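Long-range contact in delta-1-pyrroline-5-carboxylate dehydrogenase, mitochondrial (Mus musculus, PDB 4E3X), which catalyses the NAD-dependent oxidation of L-glutamate gamma-semialdehyde to L-glutamate, the second step of mitochondrial proline degradation: residues I78-K90 / Q420-C432. Sequence-based numbering, arbitrary orientation.
Sequences IQYQLSPFNHAHK and QCNESVGYYVEPC
The imidazole of His87 carries Val425 O over the centre of one face, 3.2 Å above the plane. At the ring's edge, His87 NE2 donates to Glu423 O (2.9 Å); this acceptor lies nearly in the ring plane, but the donor stands 43° out of the plane of the Glu423 carbonyl. His87 CD2 in turn sits over a face of the Tyr427 ring, offset toward the rim and 3.5 Å from Tyr427 CZ, with the two ring planes inclined at 44°. Glu423 OE1 lies in plane at the edge of the Tyr427 ring. A water in the plane of the Tyr428 ring, at its edge, joins Tyr428 OH to Phe85 O. A chi1 of 44°, which sets CG between the backbone N and the carbonyl carbon of His87, lays the imidazole against Val425 O, which its nitrogens do not hydrogen-bond; His87 N donates to Val425 O (3.0 Å). The loops of two beta-hairpins, 78-83/89-95 and 421-422/428-436, one from each of two sheets of the aldehyde dehydrogenase fold, meet here. Backbone packing is close at Gly426, whose CA lies 3.2 Å from Pro84 O; Tyr427 N donates to the same oxygen. A second water gives hydrogen bonds to Val425 O and Asn86 OD1 and accepts one from Ala88 N.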
loop_
_atom_site.group_PDB
_atom_site.type_symbol
_atom_site.label_atom_id
_atom_site.label_comp_id
_atom_site.label_asym_id
_atom_site.label_seq_id
_atom_site.Cartn_x
_atom_site.Cartn_y
_atom_site.Cartn_z
ATOM N N ILE B 78 24.848 26.163 -9.917
ATOM C CA ILE B 78 24.819 26.792 -8.608
ATOM C C ILE B 78 23.471 27.457 -8.355
ATOM O O ILE B 78 22.938 28.146 -9.225
ATOM C CB ILE B 78 25.946 27.838 -8.507
ATOM C CG1 ILE B 78 27.311 27.160 -8.673
ATOM C CG2 ILE B 78 25.873 28.599 -7.182
ATOM C CD1 ILE B 78 27.624 26.145 -7.586
ATOM N N GLN B 79 22.930 27.246 -7.156
ATOM C CA GLN B 79 21.636 27.790 -6.765
ATOM C C GLN B 79 21.764 28.443 -5.392
ATOM O O GLN B 79 22.656 28.093 -4.618
ATOM C CB GLN B 79 20.597 26.663 -6.697
ATOM C CG GLN B 79 20.382 25.909 -8.005
ATOM C CD GLN B 79 19.605 26.721 -9.021
ATOM O OE1 GLN B 79 18.728 27.505 -8.663
ATOM N NE2 GLN B 79 19.924 26.535 -10.300
ATOM N N TYR B 80 20.879 29.390 -5.095
ATOM C CA TYR B 80 20.871 30.020 -3.780
ATOM C C TYR B 80 19.515 29.903 -3.120
ATOM O O TYR B 80 18.483 30.010 -3.780
ATOM C CB TYR B 80 21.237 31.499 -3.867
ATOM C CG TYR B 80 22.651 31.734 -4.309
ATOM C CD1 TYR B 80 22.948 31.949 -5.644
ATOM C CD2 TYR B 80 23.698 31.722 -3.395
ATOM C CE1 TYR B 80 24.253 32.160 -6.062
ATOM C CE2 TYR B 80 25.002 31.942 -3.799
ATOM C CZ TYR B 80 25.275 32.152 -5.131
ATOM O OH TYR B 80 26.577 32.358 -5.529
ATOM N N GLN B 81 19.539 29.685 -1.810
ATOM C CA GLN B 81 18.352 29.772 -0.973
ATOM C C GLN B 81 18.371 31.146 -0.309
ATOM O O GLN B 81 19.401 31.560 0.242
ATOM C CB GLN B 81 18.366 28.676 0.090
ATOM C CG GLN B 81 17.144 28.682 0.980
ATOM C CD GLN B 81 17.295 27.755 2.165
ATOM O OE1 GLN B 81 18.335 27.102 2.329
ATOM N NE2 GLN B 81 16.272 27.701 3.013
ATOM N N LEU B 82 17.246 31.852 -0.385
ATOM C CA LEU B 82 17.132 33.203 0.163
ATOM C C LEU B 82 16.302 33.202 1.445
ATOM O O LEU B 82 15.399 32.386 1.603
ATOM C CB LEU B 82 16.470 34.125 -0.863
ATOM C CG LEU B 82 17.027 34.073 -2.288
ATOM C CD1 LEU B 82 16.264 35.053 -3.175
ATOM C CD2 LEU B 82 18.537 34.351 -2.310
ATOM N N SER B 83 16.592 34.121 2.359
ATOM C CA SER B 83 15.759 34.281 3.541
ATOM C C SER B 83 14.459 34.971 3.126
ATOM O O SER B 83 14.497 36.072 2.589
ATOM C CB SER B 83 16.492 35.115 4.591
ATOM O OG SER B 83 15.727 35.216 5.782
ATOM N N PRO B 84 13.303 34.332 3.367
ATOM C CA PRO B 84 12.058 34.885 2.814
ATOM C C PRO B 84 11.735 36.315 3.265
ATOM O O PRO B 84 11.140 37.079 2.494
ATOM C CB PRO B 84 10.993 33.911 3.326
ATOM C CG PRO B 84 11.724 32.617 3.411
ATOM C CD PRO B 84 13.109 32.973 3.901
ATOM N N PHE B 85 12.111 36.669 4.491
ATOM C CA PHE B 85 11.798 37.991 5.039
ATOM C C PHE B 85 12.910 39.019 4.805
ATOM O O PHE B 85 12.785 40.184 5.180
ATOM C CB PHE B 85 11.463 37.882 6.531
ATOM C CG PHE B 85 12.528 37.191 7.345
ATOM C CD1 PHE B 85 13.592 37.907 7.881
ATOM C CD2 PHE B 85 12.472 35.822 7.571
ATOM C CE1 PHE B 85 14.579 37.270 8.627
ATOM C CE2 PHE B 85 13.450 35.178 8.310
ATOM C CZ PHE B 85 14.503 35.903 8.846
ATOM N N ASN B 86 13.993 38.578 4.178
ATOM C CA ASN B 86 15.112 39.450 3.834
ATOM C C ASN B 86 15.850 38.792 2.691
ATOM O O ASN B 86 16.897 38.171 2.895
ATOM C CB ASN B 86 16.053 39.646 5.023
ATOM C CG ASN B 86 17.213 40.580 4.706
ATOM O OD1 ASN B 86 17.181 41.318 3.722
ATOM N ND2 ASN B 86 18.248 40.544 5.537
ATOM N N HIS B 87 15.287 38.897 1.492
ATOM C CA HIS B 87 15.750 38.065 0.388
ATOM C C HIS B 87 17.112 38.478 -0.162
ATOM O O HIS B 87 17.678 37.775 -0.994
ATOM C CB HIS B 87 14.694 37.915 -0.719
ATOM C CG HIS B 87 14.001 39.189 -1.082
ATOM N ND1 HIS B 87 14.676 40.317 -1.494
ATOM C CD2 HIS B 87 12.684 39.507 -1.112
ATOM C CE1 HIS B 87 13.807 41.278 -1.753
ATOM N NE2 HIS B 87 12.591 40.812 -1.527
ATOM N N ALA B 88 17.647 39.598 0.320
ATOM C CA ALA B 88 19.032 39.955 0.030
ATOM C C ALA B 88 20.007 39.007 0.737
ATOM O O ALA B 88 21.176 38.915 0.354
ATOM C CB ALA B 88 19.308 41.398 0.428
ATOM N N HIS B 89 19.525 38.314 1.768
ATOM C CA HIS B 89 20.333 37.341 2.500
ATOM C C HIS B 89 20.278 35.983 1.800
ATOM O O HIS B 89 19.255 35.307 1.809
ATOM C CB HIS B 89 19.844 37.224 3.956
ATOM C CG HIS B 89 20.658 36.295 4.812
ATOM N ND1 HIS B 89 20.240 35.894 6.064
ATOM C CD2 HIS B 89 21.861 35.701 4.609
ATOM C CE1 HIS B 89 21.145 35.089 6.592
ATOM N NE2 HIS B 89 22.135 34.950 5.727
ATOM N N LYS B 90 21.387 35.593 1.187
ATOM C CA LYS B 90 21.515 34.254 0.640
ATOM C C LYS B 90 21.953 33.347 1.776
ATOM O O LYS B 90 23.098 33.417 2.220
ATOM C CB LYS B 90 22.547 34.240 -0.484
ATOM C CG LYS B 90 22.122 35.044 -1.699
ATOM C CD LYS B 90 23.276 35.230 -2.670
ATOM C CE LYS B 90 22.813 35.859 -3.970
ATOM N NZ LYS B 90 22.296 37.236 -3.763
ATOM N N GLN B 420 -3.041 43.860 1.229
ATOM C CA GLN B 420 -1.774 44.496 0.887
ATOM C C GLN B 420 -0.630 43.490 0.775
ATOM O O GLN B 420 -0.636 42.448 1.431
ATOM C CB GLN B 420 -1.400 45.550 1.934
ATOM C CG GLN B 420 -2.514 46.530 2.294
ATOM C CD GLN B 420 -3.413 46.025 3.416
ATOM O OE1 GLN B 420 -3.247 44.905 3.908
ATOM N NE2 GLN B 420 -4.371 46.857 3.826
ATOM N N CYS B 421 0.358 43.816 -0.052
ATOM C CA CYS B 421 1.592 43.036 -0.115
ATOM C C CYS B 421 2.753 43.902 -0.606
ATOM O O CYS B 421 2.542 44.908 -1.283
ATOM C CB CYS B 421 1.422 41.784 -0.982
ATOM S SG CYS B 421 1.020 42.077 -2.717
ATOM N N ASN B 422 3.973 43.502 -0.254
ATOM C CA ASN B 422 5.171 44.291 -0.524
ATOM C C ASN B 422 6.370 43.357 -0.577
ATOM O O ASN B 422 6.705 42.726 0.424
ATOM C CB ASN B 422 5.357 45.332 0.591
ATOM C CG ASN B 422 6.464 46.335 0.301
ATOM O OD1 ASN B 422 7.437 46.038 -0.388
ATOM N ND2 ASN B 422 6.320 47.533 0.850
ATOM N N GLU B 423 7.012 43.258 -1.738
ATOM C CA GLU B 423 8.171 42.373 -1.865
ATOM C C GLU B 423 9.504 43.107 -1.982
ATOM O O GLU B 423 10.482 42.544 -2.471
ATOM C CB GLU B 423 8.001 41.370 -3.015
ATOM C CG GLU B 423 7.845 41.985 -4.397
ATOM C CD GLU B 423 7.768 40.929 -5.490
ATOM O OE1 GLU B 423 8.212 39.784 -5.250
ATOM O OE2 GLU B 423 7.255 41.237 -6.586
ATOM N N SER B 424 9.551 44.349 -1.507
ATOM C CA SER B 424 10.782 45.135 -1.605
ATOM C C SER B 424 11.929 44.592 -0.735
ATOM O O SER B 424 13.096 44.665 -1.128
ATOM C CB SER B 424 10.518 46.615 -1.293
ATOM O OG SER B 424 10.154 46.799 0.063
ATOM N N VAL B 425 11.598 44.055 0.437
ATOM C CA VAL B 425 12.613 43.566 1.374
ATOM C C VAL B 425 12.483 42.062 1.618
ATOM O O VAL B 425 13.476 41.328 1.605
ATOM C CB VAL B 425 12.536 44.316 2.719
ATOM C CG1 VAL B 425 13.526 43.734 3.716
ATOM C CG2 VAL B 425 12.793 45.806 2.511
ATOM N N GLY B 426 11.251 41.621 1.865
ATOM C CA GLY B 426 10.926 40.208 1.969
ATOM C C GLY B 426 9.643 39.985 1.201
ATOM O O GLY B 426 9.055 40.943 0.710
ATOM N N TYR B 427 9.200 38.738 1.092
ATOM C CA TYR B 427 7.969 38.437 0.363
ATOM C C TYR B 427 6.751 38.600 1.271
ATOM O O TYR B 427 6.069 37.637 1.605
ATOM C CB TYR B 427 8.049 37.035 -0.251
ATOM C CG TYR B 427 9.247 36.902 -1.170
ATOM C CD1 TYR B 427 9.318 37.627 -2.354
ATOM C CD2 TYR B 427 10.322 36.079 -0.841
ATOM C CE1 TYR B 427 10.411 37.532 -3.196
ATOM C CE2 TYR B 427 11.422 35.971 -1.682
ATOM C CZ TYR B 427 11.458 36.698 -2.858
ATOM O OH TYR B 427 12.548 36.600 -3.694
ATOM N N TYR B 428 6.481 39.842 1.663
ATOM C CA TYR B 428 5.497 40.112 2.700
ATOM C C TYR B 428 4.070 40.276 2.192
ATOM O O TYR B 428 3.780 41.149 1.370
ATOM C CB TYR B 428 5.901 41.352 3.490
ATOM C CG TYR B 428 6.953 41.117 4.554
ATOM C CD1 TYR B 428 6.668 40.369 5.694
ATOM C CD2 TYR B 428 8.217 41.679 4.441
ATOM C CE1 TYR B 428 7.618 40.177 6.678
ATOM C CE2 TYR B 428 9.173 41.493 5.423
ATOM C CZ TYR B 428 8.865 40.748 6.540
ATOM O OH TYR B 428 9.812 40.572 7.520
ATOM N N VAL B 429 3.177 39.445 2.720
ATOM C CA VAL B 429 1.750 39.513 2.419
ATOM C C VAL B 429 0.975 39.650 3.724
ATOM O O VAL B 429 1.159 38.850 4.641
ATOM C CB VAL B 429 1.278 38.230 1.699
ATOM C CG1 VAL B 429 -0.203 38.324 1.337
ATOM C CG2 VAL B 429 2.128 37.977 0.460
ATOM N N GLU B 430 0.120 40.668 3.817
ATOM C CA GLU B 430 -0.737 40.814 4.990
ATOM C C GLU B 430 -1.775 39.693 5.026
ATOM O O GLU B 430 -2.156 39.163 3.978
ATOM C CB GLU B 430 -1.448 42.170 4.972
ATOM C CG GLU B 430 -0.510 43.362 5.066
ATOM C CD GLU B 430 0.363 43.329 6.310
ATOM O OE1 GLU B 430 1.574 43.617 6.191
ATOM O OE2 GLU B 430 -0.158 43.026 7.405
ATOM N N PRO B 431 -2.245 39.330 6.230
ATOM C CA PRO B 431 -3.340 38.361 6.276
ATOM C C PRO B 431 -4.575 38.965 5.618
ATOM O O PRO B 431 -4.849 40.156 5.799
ATOM C CB PRO B 431 -3.564 38.151 7.777
ATOM C CG PRO B 431 -3.035 39.383 8.421
ATOM C CD PRO B 431 -1.876 39.817 7.572
ATOM N N CYS B 432 -5.296 38.162 4.847
ATOM C CA CYS B 432 -6.429 38.669 4.094
ATOM C C CYS B 432 -7.673 37.840 4.367
ATOM O O CYS B 432 -7.636 36.616 4.296
ATOM C CB CYS B 432 -6.112 38.668 2.595
ATOM S SG CYS B 432 -7.384 39.426 1.555
HETATM O O HOH W 1 12.083 41.814 7.255
HETATM O O HOH W 2 16.134 42.073 1.382
#